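Local coordinates for E3 ubiquitin-protein ligase TRIM65 (Homo sapiens, PDB 7JL4) that transfers ubiquitin to target proteins in innate immunity, autophagy and microRNA control, and is represented here by its C-terminal PRY-SPRY (B30.2) domain, at residues L11-K14 and L15-Y19; T23-P26 and V27-N30; Q66-A70 and G71-W75. All blocks are in the same frame, centred on the assembly; numbering follows the deposited sequence.

Interaction 1 of 3, residues L11-K14 and L15-Y19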
ATOM      1  N   LEU A  11      12.223 -18.147   1.034  1.00 33.94           N
ATOM      2  CA  LEU A  11      10.896 -17.824   0.515  1.00 32.89           C
ATOM      3  C   LEU A  11      10.830 -16.368   0.078  1.00 28.04           C
ATOM      4  O   LEU A  11      10.272 -16.050  -0.978  1.00 30.14           O
ATOM      5  CB  LEU A  11       9.822 -18.137   1.560  1.00 35.46           C
ATOM      6  CG  LEU A  11       8.390 -17.755   1.157  1.00 43.76           C
ATOM      7  CD1 LEU A  11       7.978 -18.461  -0.143  1.00 42.54           C
ATOM      8  CD2 LEU A  11       7.369 -18.045   2.280  1.00 43.35           C
ATOM      9  N   ARG A  12      11.426 -15.470   0.861  1.00 27.72           N
ATOM     10  CA  ARG A  12      11.443 -14.070   0.465  1.00 27.30           C
ATOM     11  C   ARG A  12      12.249 -13.898  -0.814  1.00 31.12           C
ATOM     12  O   ARG A  12      11.883 -13.109  -1.694  1.00 26.64           O
ATOM     13  CB  ARG A  12      12.007 -13.214   1.602  1.00 30.92           C
ATOM     14  CG  ARG A  12      11.967 -11.707   1.376  1.00 27.54           C
ATOM     15  CD  ARG A  12      12.615 -10.971   2.562  1.00 29.84           C
ATOM     16  NE  ARG A  12      12.689  -9.528   2.350  1.00 25.25           N
ATOM     17  CZ  ARG A  12      13.467  -8.711   3.047  1.00 33.38           C
ATOM     18  NH1 ARG A  12      14.264  -9.208   3.998  1.00 31.92           N
ATOM     19  NH2 ARG A  12      13.465  -7.405   2.777  1.00 26.68           N
ATOM     20  N   ARG A  13      13.345 -14.642  -0.944  1.00 25.38           N
ATOM     21  CA  ARG A  13      14.142 -14.523  -2.164  1.00 28.97           C
ATOM     22  C   ARG A  13      13.339 -14.976  -3.377  1.00 30.41           C
ATOM     23  O   ARG A  13      13.488 -14.421  -4.472  1.00 32.44           O
ATOM     24  CB  ARG A  13      15.432 -15.331  -2.028  1.00 30.74           C
ATOM     25  CG  ARG A  13      16.479 -15.034  -3.106  1.00 47.20           C
ATOM     26  CD  ARG A  13      17.892 -15.312  -2.602  1.00 52.45           C
ATOM     27  NE  ARG A  13      18.460 -14.258  -1.766  1.00 52.74           N
ATOM     28  CZ  ARG A  13      18.986 -13.139  -2.251  1.00 51.02           C
ATOM     29  NH1 ARG A  13      18.976 -12.922  -3.557  1.00 47.89           N
ATOM     30  NH2 ARG A  13      19.511 -12.232  -1.436  1.00 54.37           N
ATOM     31  N   LYS A  14      12.480 -15.993  -3.208  1.00 25.80           N
ATOM     32  CA  LYS A  14      11.626 -16.411  -4.318  1.00 26.85           C
ATOM     33  C   LYS A  14      10.640 -15.312  -4.696  1.00 30.48           C
ATOM     34  O   LYS A  14      10.400 -15.068  -5.882  1.00 25.20           O
ATOM     35  CB  LYS A  14      10.885 -17.700  -3.962  1.00 30.27           C
ATOM     36  CG  LYS A  14       9.901 -18.176  -5.011  1.00 37.39           C
ATOM     37  CD  LYS A  14       9.174 -19.428  -4.553  1.00 49.71           C
ATOM     38  CE  LYS A  14       7.812 -19.566  -5.225  1.00 62.57           C
ATOM     39  NZ  LYS A  14       7.492 -20.995  -5.542  1.00 63.62           N
ATOM     40  N   LEU A  15      10.070 -14.627  -3.700  1.00 25.27           N
ATOM     41  CA  LEU A  15       9.166 -13.512  -3.984  1.00 27.42           C
ATOM     42  C   LEU A  15       9.869 -12.422  -4.783  1.00 26.67           C
ATOM     43  O   LEU A  15       9.270 -11.812  -5.689  1.00 24.32           O
ATOM     44  CB  LEU A  15       8.624 -12.931  -2.674  1.00 23.31           C
ATOM     45  CG  LEU A  15       7.653 -13.794  -1.911  1.00 26.22           C
ATOM     46  CD1 LEU A  15       7.410 -13.232  -0.493  1.00 30.14           C
ATOM     47  CD2 LEU A  15       6.379 -13.838  -2.716  1.00 26.36           C
ATOM     48  N   TRP A  16      11.142 -12.162  -4.455  1.00 22.41           N
ATOM     49  CA  TRP A  16      11.911 -11.116  -5.112  1.00 26.88           C
ATOM     50  C   TRP A  16      12.159 -11.407  -6.581  1.00 27.53           C
ATOM     51  O   TRP A  16      12.636 -10.520  -7.287  1.00 24.06           O
ATOM     52  CB  TRP A  16      13.281 -10.923  -4.449  1.00 28.60           C
ATOM     53  CG  TRP A  16      13.286 -10.236  -3.113  1.00 27.38           C
ATOM     54  CD1 TRP A  16      12.198  -9.825  -2.361  1.00 29.03           C
ATOM     55  CD2 TRP A  16      14.450  -9.888  -2.365  1.00 28.95           C
ATOM     56  NE1 TRP A  16      12.641  -9.230  -1.196  1.00 25.32           N
ATOM     57  CE2 TRP A  16      14.018  -9.257  -1.182  1.00 35.78           C
ATOM     58  CE3 TRP A  16      15.831 -10.042  -2.592  1.00 32.68           C
ATOM     59  CZ2 TRP A  16      14.922  -8.780  -0.218  1.00 37.24           C
ATOM     60  CZ3 TRP A  16      16.725  -9.562  -1.638  1.00 44.43           C
ATOM     61  CH2 TRP A  16      16.262  -8.946  -0.462  1.00 41.48           C
ATOM     62  N   GLN A  17      11.900 -12.626  -7.054  1.00 25.25           N
ATOM     63  CA  GLN A  17      12.118 -12.876  -8.471  1.00 30.69           C
ATOM     64  C   GLN A  17      11.221 -11.998  -9.338  1.00 30.07           C
ATOM     65  O   GLN A  17      11.552 -11.749 -10.504  1.00 24.03           O
ATOM     66  CB  GLN A  17      11.922 -14.359  -8.779  1.00 30.91           C
ATOM     67  CG  GLN A  17      12.962 -15.235  -8.026  1.00 37.20           C
ATOM     68  CD  GLN A  17      14.420 -14.695  -8.086  1.00 51.84           C
ATOM     69  OE1 GLN A  17      15.059 -14.649  -9.155  1.00 39.89           O
ATOM     70  NE2 GLN A  17      14.936 -14.261  -6.918  1.00 33.96           N
ATOM     71  N   ASN A  18      10.137 -11.463  -8.775  1.00 27.20           N
ATOM     72  CA  ASN A  18       9.250 -10.540  -9.474  1.00 26.48           C
ATOM     73  C   ASN A  18       9.301  -9.124  -8.894  1.00 24.49           C
ATOM     74  O   ASN A  18       8.331  -8.366  -9.011  1.00 26.25           O
ATOM     75  CB  ASN A  18       7.820 -11.070  -9.435  1.00 26.59           C
ATOM     76  CG  ASN A  18       7.698 -12.453 -10.029  1.00 28.18           C
ATOM     77  OD1 ASN A  18       8.041 -12.689 -11.188  1.00 27.04           O
ATOM     78  ND2 ASN A  18       7.237 -13.391  -9.220  1.00 27.68           N
ATOM     79  N   TYR A  19      10.432  -8.732  -8.299  1.00 25.73           N
ATOM     80  CA  TYR A  19      10.495  -7.458  -7.584  1.00 23.59           C
ATOM     81  C   TYR A  19      10.296  -6.271  -8.526  1.00 28.86           C
ATOM     82  O   TYR A  19      10.884  -6.215  -9.606  1.00 24.13           O
ATOM     83  CB  TYR A  19      11.839  -7.331  -6.844  1.00 23.93           C
ATOM     84  CG  TYR A  19      11.729  -6.373  -5.677  1.00 22.48           C
ATOM     85  CD1 TYR A  19      11.651  -4.994  -5.872  1.00 23.73           C
ATOM     86  CD2 TYR A  19      11.522  -6.871  -4.388  1.00 22.58           C
ATOM     87  CE1 TYR A  19      11.495  -4.135  -4.803  1.00 22.92           C
ATOM     88  CE2 TYR A  19      11.331  -6.022  -3.311  1.00 20.87           C
ATOM     89  CZ  TYR A  19      11.297  -4.664  -3.532  1.00 24.90           C
ATOM     90  OH  TYR A  19      11.122  -3.802  -2.483  1.00 23.17           O
TER

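Interaction 2 of 3, residues T23-P26 and V27-N30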
ATOM      1  N   THR A  23       7.391   4.071  -7.334  1.00 17.24           N
ATOM      2  CA  THR A  23       7.520   5.476  -6.940  1.00 23.56           C
ATOM      3  C   THR A  23       6.132   6.078  -6.760  1.00 24.61           C
ATOM      4  O   THR A  23       5.178   5.667  -7.423  1.00 24.62           O
ATOM      5  CB  THR A  23       8.307   6.309  -7.963  1.00 27.48           C
ATOM      6  OG1 THR A  23       7.708   6.177  -9.255  1.00 28.79           O
ATOM      7  CG2 THR A  23       9.757   5.857  -8.048  1.00 25.40           C
ATOM      8  N   PHE A  24       6.018   7.052  -5.857  1.00 26.14           N
ATOM      9  CA  PHE A  24       4.736   7.725  -5.658  1.00 21.05           C
ATOM     10  C   PHE A  24       4.432   8.678  -6.815  1.00 26.73           C
ATOM     11  O   PHE A  24       5.330   9.159  -7.513  1.00 25.74           O
ATOM     12  CB  PHE A  24       4.730   8.479  -4.322  1.00 22.53           C
ATOM     13  CG  PHE A  24       4.793   7.571  -3.131  1.00 26.57           C
ATOM     14  CD1 PHE A  24       3.730   6.723  -2.833  1.00 25.96           C
ATOM     15  CD2 PHE A  24       5.914   7.549  -2.313  1.00 25.86           C
ATOM     16  CE1 PHE A  24       3.783   5.873  -1.710  1.00 21.81           C
ATOM     17  CE2 PHE A  24       5.971   6.724  -1.185  1.00 26.59           C
ATOM     18  CZ  PHE A  24       4.908   5.871  -0.892  1.00 21.27           C
ATOM     19  N   ASP A  25       3.135   8.901  -7.048  1.00 22.09           N
ATOM     20  CA  ASP A  25       2.657   9.845  -8.046  1.00 23.68           C
ATOM     21  C   ASP A  25       2.361  11.155  -7.339  1.00 28.08           C
ATOM     22  O   ASP A  25       1.376  11.227  -6.589  1.00 29.09           O
ATOM     23  CB  ASP A  25       1.398   9.293  -8.727  1.00 27.10           C
ATOM     24  CG  ASP A  25       0.692  10.302  -9.618  1.00 36.94           C
ATOM     25  OD1 ASP A  25       1.195  11.433  -9.815  1.00 36.13           O
ATOM     26  OD2 ASP A  25      -0.415   9.960 -10.111  1.00 35.13           O
ATOM     27  N   PRO A  26       3.181  12.197  -7.520  1.00 31.55           N
ATOM     28  CA  PRO A  26       2.950  13.467  -6.793  1.00 27.99           C
ATOM     29  C   PRO A  26       1.664  14.182  -7.164  1.00 32.97           C
ATOM     30  O   PRO A  26       1.161  14.963  -6.347  1.00 33.52           O
ATOM     31  CB  PRO A  26       4.179  14.322  -7.163  1.00 36.21           C
ATOM     32  CG  PRO A  26       4.805  13.647  -8.375  1.00 38.72           C
ATOM     33  CD  PRO A  26       4.422  12.203  -8.325  1.00 27.29           C
ATOM     34  N   VAL A  27       1.122  13.968  -8.368  1.00 31.06           N
ATOM     35  CA  VAL A  27      -0.124  14.633  -8.733  1.00 34.64           C
ATOM     36  C   VAL A  27      -1.277  14.106  -7.879  1.00 32.26           C
ATOM     37  O   VAL A  27      -2.205  14.851  -7.534  1.00 38.48           O
ATOM     38  CB  VAL A  27      -0.398  14.464 -10.241  1.00 38.03           C
ATOM     39  CG1 VAL A  27      -1.652  15.250 -10.655  1.00 46.39           C
ATOM     40  CG2 VAL A  27       0.818  14.919 -11.057  1.00 38.23           C
ATOM     41  N   SER A  28      -1.232  12.827  -7.517  1.00 31.16           N
ATOM     42  CA  SER A  28      -2.275  12.187  -6.718  1.00 34.31           C
ATOM     43  C   SER A  28      -2.201  12.528  -5.232  1.00 34.65           C
ATOM     44  O   SER A  28      -3.205  12.381  -4.517  1.00 32.54           O
ATOM     45  CB  SER A  28      -2.161  10.675  -6.899  1.00 30.09           C
ATOM     46  OG  SER A  28      -1.132  10.180  -6.049  1.00 27.55           O
ATOM     47  N   ALA A  29      -1.047  12.980  -4.756  1.00 29.39           N
ATOM     48  CA  ALA A  29      -0.774  12.978  -3.330  1.00 27.21           C
ATOM     49  C   ALA A  29      -1.645  13.997  -2.601  1.00 35.60           C
ATOM     50  O   ALA A  29      -1.854  15.122  -3.078  1.00 29.51           O
ATOM     51  CB  ALA A  29       0.700  13.277  -3.079  1.00 32.76           C
ATOM     52  N   ASN A  30      -2.140  13.603  -1.427  1.00 26.29           N
ATOM     53  CA  ASN A  30      -2.897  14.545  -0.613  1.00 35.00           C
ATOM     54  C   ASN A  30      -2.005  15.740  -0.268  1.00 37.55           C
ATOM     55  O   ASN A  30      -0.783  15.608  -0.126  1.00 30.18           O
ATOM     56  CB  ASN A  30      -3.433  13.834   0.633  1.00 31.74           C
ATOM     57  CG  ASN A  30      -4.033  14.778   1.646  1.00 33.51           C
ATOM     58  OD1 ASN A  30      -3.339  15.551   2.308  1.00 38.70           O
ATOM     59  ND2 ASN A  30      -5.346  14.760   1.724  1.00 32.88           N
TER
HETATM   60  O   HOH W   1      -0.870  16.643  -5.047  1.00 41.59           O

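Interaction 3 of 3, residues Q66-A70 and G71-W75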
ATOM      1  N   GLN A  66       3.098   3.443 -11.022  1.00 23.37           N
ATOM      2  CA  GLN A  66       3.125   2.183 -11.760  1.00 20.62           C
ATOM      3  C   GLN A  66       1.764   1.500 -11.679  1.00 27.86           C
ATOM      4  O   GLN A  66       1.077   1.603 -10.658  1.00 21.90           O
ATOM      5  CB  GLN A  66       4.191   1.233 -11.192  1.00 18.18           C
ATOM      6  CG  GLN A  66       5.627   1.754 -11.389  1.00 24.29           C
ATOM      7  CD  GLN A  66       6.015   2.841 -10.388  1.00 23.31           C
ATOM      8  OE1 GLN A  66       5.518   2.881  -9.246  1.00 22.52           O
ATOM      9  NE2 GLN A  66       6.891   3.725 -10.805  1.00 21.96           N
ATOM     10  N   SER A  67       1.392   0.778 -12.743  1.00 18.61           N
ATOM     11  CA  SER A  67       0.178  -0.046 -12.760  1.00 19.46           C
ATOM     12  C   SER A  67       0.502  -1.440 -13.292  1.00 23.09           C
ATOM     13  O   SER A  67       1.475  -1.623 -14.047  1.00 21.93           O
ATOM     14  CB  SER A  67      -0.891   0.588 -13.650  1.00 21.26           C
ATOM     15  OG  SER A  67      -1.293   1.830 -13.108  1.00 23.65           O
ATOM     16  N   PHE A  68      -0.353  -2.430 -12.976  1.00 17.35           N
ATOM     17  CA  PHE A  68      -0.044  -3.827 -13.327  1.00 19.99           C
ATOM     18  C   PHE A  68      -1.236  -4.531 -13.964  1.00 23.35           C
ATOM     19  O   PHE A  68      -2.365  -4.369 -13.502  1.00 20.39           O
ATOM     20  CB  PHE A  68       0.446  -4.565 -12.056  1.00 20.16           C
ATOM     21  CG  PHE A  68       1.632  -3.883 -11.410  1.00 22.28           C
ATOM     22  CD1 PHE A  68       2.920  -4.093 -11.898  1.00 18.53           C
ATOM     23  CD2 PHE A  68       1.451  -2.962 -10.373  1.00 25.34           C
ATOM     24  CE1 PHE A  68       4.023  -3.436 -11.352  1.00 19.01           C
ATOM     25  CE2 PHE A  68       2.549  -2.299  -9.814  1.00 26.42           C
ATOM     26  CZ  PHE A  68       3.842  -2.531 -10.313  1.00 22.64           C
ATOM     27  N   GLN A  69      -1.018  -5.318 -15.037  1.00 20.60           N
ATOM     28  CA  GLN A  69      -2.224  -5.897 -15.648  1.00 24.57           C
ATOM     29  C   GLN A  69      -2.186  -7.392 -15.968  1.00 35.07           C
ATOM     30  O   GLN A  69      -3.220  -8.063 -16.010  1.00 54.08           O
ATOM     31  CB  GLN A  69      -2.589  -5.133 -16.909  1.00 26.55           C
ATOM     32  CG  GLN A  69      -3.858  -5.625 -17.618  1.00 30.92           C
ATOM     33  CD  GLN A  69      -3.974  -5.054 -19.017  1.00 32.17           C
ATOM     34  OE1 GLN A  69      -4.018  -5.784 -20.017  1.00 45.11           O
ATOM     35  NE2 GLN A  69      -3.962  -3.755 -19.101  1.00 28.01           N
ATOM     36  N   ALA A  70      -1.028  -7.940 -16.221  1.00 33.80           N
ATOM     37  CA  ALA A  70      -0.903  -9.380 -16.274  1.00 26.11           C
ATOM     38  C   ALA A  70       0.380  -9.672 -15.537  1.00 19.89           C
ATOM     39  O   ALA A  70       0.962  -8.762 -14.940  1.00 23.13           O
ATOM     40  CB  ALA A  70      -0.907  -9.862 -17.736  1.00 23.72           C
ATOM     41  N   GLY A  71       0.849 -10.915 -15.606  1.00 22.71           N
ATOM     42  CA  GLY A  71       2.145 -11.230 -15.047  1.00 24.47           C
ATOM     43  C   GLY A  71       2.103 -11.419 -13.539  1.00 23.16           C
ATOM     44  O   GLY A  71       1.084 -11.793 -12.961  1.00 23.86           O
ATOM     45  N   HIS A  72       3.241 -11.159 -12.906  1.00 20.52           N
ATOM     46  CA  HIS A  72       3.438 -11.452 -11.489  1.00 21.05           C
ATOM     47  C   HIS A  72       4.403 -10.402 -10.965  1.00 21.55           C
ATOM     48  O   HIS A  72       5.442 -10.179 -11.588  1.00 20.75           O
ATOM     49  CB  HIS A  72       3.986 -12.877 -11.335  1.00 23.16           C
ATOM     50  CG  HIS A  72       3.891 -13.433  -9.950  1.00 25.53           C
ATOM     51  ND1 HIS A  72       4.037 -14.778  -9.684  1.00 31.62           N
ATOM     52  CD2 HIS A  72       3.712 -12.830  -8.750  1.00 25.15           C
ATOM     53  CE1 HIS A  72       3.911 -14.986  -8.384  1.00 31.82           C
ATOM     54  NE2 HIS A  72       3.730 -13.817  -7.792  1.00 26.82           N
ATOM     55  N   HIS A  73       4.056  -9.749  -9.842  1.00 17.09           N
ATOM     56  CA  HIS A  73       4.732  -8.542  -9.377  1.00 19.04           C
ATOM     57  C   HIS A  73       4.806  -8.562  -7.854  1.00 18.59           C
ATOM     58  O   HIS A  73       3.859  -9.001  -7.197  1.00 20.49           O
ATOM     59  CB  HIS A  73       3.976  -7.281  -9.863  1.00 14.39           C
ATOM     60  CG  HIS A  73       3.622  -7.344 -11.321  1.00 19.01           C
ATOM     61  ND1 HIS A  73       4.557  -7.103 -12.305  1.00 16.38           N
ATOM     62  CD2 HIS A  73       2.487  -7.709 -11.962  1.00 18.37           C
ATOM     63  CE1 HIS A  73       4.000  -7.269 -13.493  1.00 22.45           C
ATOM     64  NE2 HIS A  73       2.744  -7.645 -13.316  1.00 21.05           N
ATOM     65  N   TYR A  74       5.922  -8.081  -7.297  1.00 18.59           N
ATOM     66  CA  TYR A  74       6.123  -8.102  -5.848  1.00 19.21           C
ATOM     67  C   TYR A  74       6.891  -6.853  -5.446  1.00 25.28           C
ATOM     68  O   TYR A  74       7.818  -6.438  -6.148  1.00 19.12           O
ATOM     69  CB  TYR A  74       6.898  -9.361  -5.392  1.00 18.06           C
ATOM     70  CG  TYR A  74       7.243  -9.370  -3.910  1.00 22.59           C
ATOM     71  CD1 TYR A  74       6.288  -9.729  -2.961  1.00 17.41           C
ATOM     72  CD2 TYR A  74       8.515  -8.989  -3.462  1.00 22.52           C
ATOM     73  CE1 TYR A  74       6.605  -9.743  -1.589  1.00 20.52           C
ATOM     74  CE2 TYR A  74       8.834  -8.968  -2.090  1.00 20.52           C
ATOM     75  CZ  TYR A  74       7.854  -9.349  -1.162  1.00 21.68           C
ATOM     76  OH  TYR A  74       8.117  -9.372   0.201  1.00 22.54           O
ATOM     77  N   TRP A  75       6.529  -6.271  -4.304  1.00 18.72           N
ATOM     78  CA  TRP A  75       7.292  -5.149  -3.774  1.00 18.36           C
ATOM     79  C   TRP A  75       7.140  -5.113  -2.263  1.00 21.46           C
ATOM     80  O   TRP A  75       6.246  -5.749  -1.686  1.00 19.84           O
ATOM     81  CB  TRP A  75       6.853  -3.801  -4.369  1.00 19.79           C
ATOM     82  CG  TRP A  75       5.385  -3.539  -4.218  1.00 25.62           C
ATOM     83  CD1 TRP A  75       4.749  -2.968  -3.130  1.00 25.29           C
ATOM     84  CD2 TRP A  75       4.344  -3.873  -5.159  1.00 20.81           C
ATOM     85  NE1 TRP A  75       3.385  -2.915  -3.356  1.00 23.73           N
ATOM     86  CE2 TRP A  75       3.111  -3.461  -4.586  1.00 23.69           C
ATOM     87  CE3 TRP A  75       4.335  -4.458  -6.435  1.00 22.90           C
ATOM     88  CZ2 TRP A  75       1.882  -3.624  -5.242  1.00 21.66           C
ATOM     89  CZ3 TRP A  75       3.097  -4.630  -7.096  1.00 23.13           C
ATOM     90  CH2 TRP A  75       1.892  -4.206  -6.493  1.00 26.67           C
TER

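Interaction 1 of 3, residues L11-K14 and L15-Y19
Arg12 and Trp16, one helical turn apart, meet with their flat groups steeply inclined: the guanidinium and indole planes stand 78° apart. The benzo corner of the indole, CZ2, lies over one face of the Arg12 guanidinium, displaced toward its rim, and is 3.5 Å from Arg12 NE. Arg12 CG comes within 3.6 Å of Trp16 NE1, so the arginine stem crosses the indole at a slant, its CG near the pyrrole nitrogen and its NE near CZ2. The stem gets there because it leaves the backbone with CG opposite N (chi1 -175°) and stays extended out to NE. Glu76 of strand 72-79 serves both residues: OE1 forms a salt bridge with Arg12 NH2, and OE2 a hydrogen bond with Trp16 NE1. This is the last part of the short N-terminal helix 10-15 of the PRY-SPRY domain, lying against the seven-stranded sheet, with buried Leu15 touching Tyr74 and Asp143. Trp16 N donates to Arg12 O at 3.0 Å in the i to i+4 pattern, whereas Gln17 N turns to Lys14 O, and Arg13 O is taken instead by the side chain, Gln17 NE2, at 2.8 Å, almost straight at 176° and in the amide's own plane. Arg13, bent at chi3, crosses the indole with steeply inclined planes, its NH2 3.9 Å from Trp16 CZ3.

Interaction 2 of 3, residues T23-P26 and V27-N30
Asp25 reaches forward over a type I beta turn, Asp25 to Ser28, whose closing bond is weak, and holds the backbone of Val27 in the manner of an Asx turn. The turn belongs to the loop that joins helix 10-15 to strand 33-36 in the PRY-SPRY domain, and it runs beside strand 61-63. From the Asp25 backbone the side chain sets out with CG opposite N and next to the carbonyl carbon (chi1 170°), which brings the carboxylate alongside the amides of Val27 and Ser28. CB, at the root, is 3.8 Å from Ser28 OG. CG sits 3.8 Å from Ser28 N. At the tip the two oxygens have different tasks. OD1 accepts a hydrogen bond from Val27 N at 2.9 Å; the donor arrives from above the carboxylate plane, 46° out of it, and the bond is bent, with an N-H...O angle of 136°. The same oxygen touches the Val27 side chain at CB. OD2 lies against Ser28 CB and takes its own hydrogen bond from Gln63 NE2, so the carboxylate is held from both the turn and the neighbouring strand. The main-chain oxygen of Asp25, for its part, receives the weak bond from Ser28 N and a firmer one from the serine hydroxyl, whose oxygen in turn accepts a hydrogen bond from Gln63 N. A water probably links Pro26 O and Ala29 O, though it has more acceptors near it than protons to give. Ser28 OG approaches Asp25 O at 2.8 Å, in the carbonyl plane and on a lone pair.

Interaction 3 of 3, residues Q66-A70 and G71-W75
After Ala70 the chain swings round through Gly71, whose phi is positive at 80°, and enters strand 72-79, bringing the CA atoms of Phe68 and His73 to 7.8 Å from each other. Phe68, His73 and Trp75 all direct their first side-chain bond toward the facing arm. Phe68 CD1 lies over the centre of one face of the imidazole, 3.4 Å from His73 CG, while the two rings are inclined at 41°, an oblique pair. Trp75 CZ3 lies over a face of the phenyl ring, 3.6 Å from Phe68 CE2; here the planes are near parallel, 21° apart, but slid so far that the rings barely overlap. His73 has its rotation fixed at its edge: NE2 donates to Ala70 O at 2.7 Å, with the acceptor near the ring plane and the donor in the carbonyl plane. On the other nitrogen, ND1 accepts a hydrogen bond from Arg20 NE. Phe68 and Trp75 also rest on Pro176 of strand 175-180. The result is an aromatic cluster, Phe68, His73 and Trp75, at the entry to a central strand of the SPRY beta-sandwich, with neighbours from both of its sheets.

In the fold
The contacts follow one another along the chain, and interaction 3 touches both others. Its centre lies about 13 Å from that of interaction 1, where Asn18 O and Tyr74 N, 3.0 Å apart, probably form a hydrogen bond and Trp16 packs on Tyr74. Interaction 2, its centre about 18 Å away, is probably linked by Thr23 N to Gln66 OE1 at 2.9 Å. Interactions 1 and 2, about 26 Å apart between centres, do not touch. Strand 72-79 thus meets the end of helix 10-15 and the residues just after it, and residues 66-70 meet loop 23-30. Glycerol, probably from crystallisation, is found about 4 Å from the Asp25 side chain, and also hydrogen-bonded to Ser67 OG.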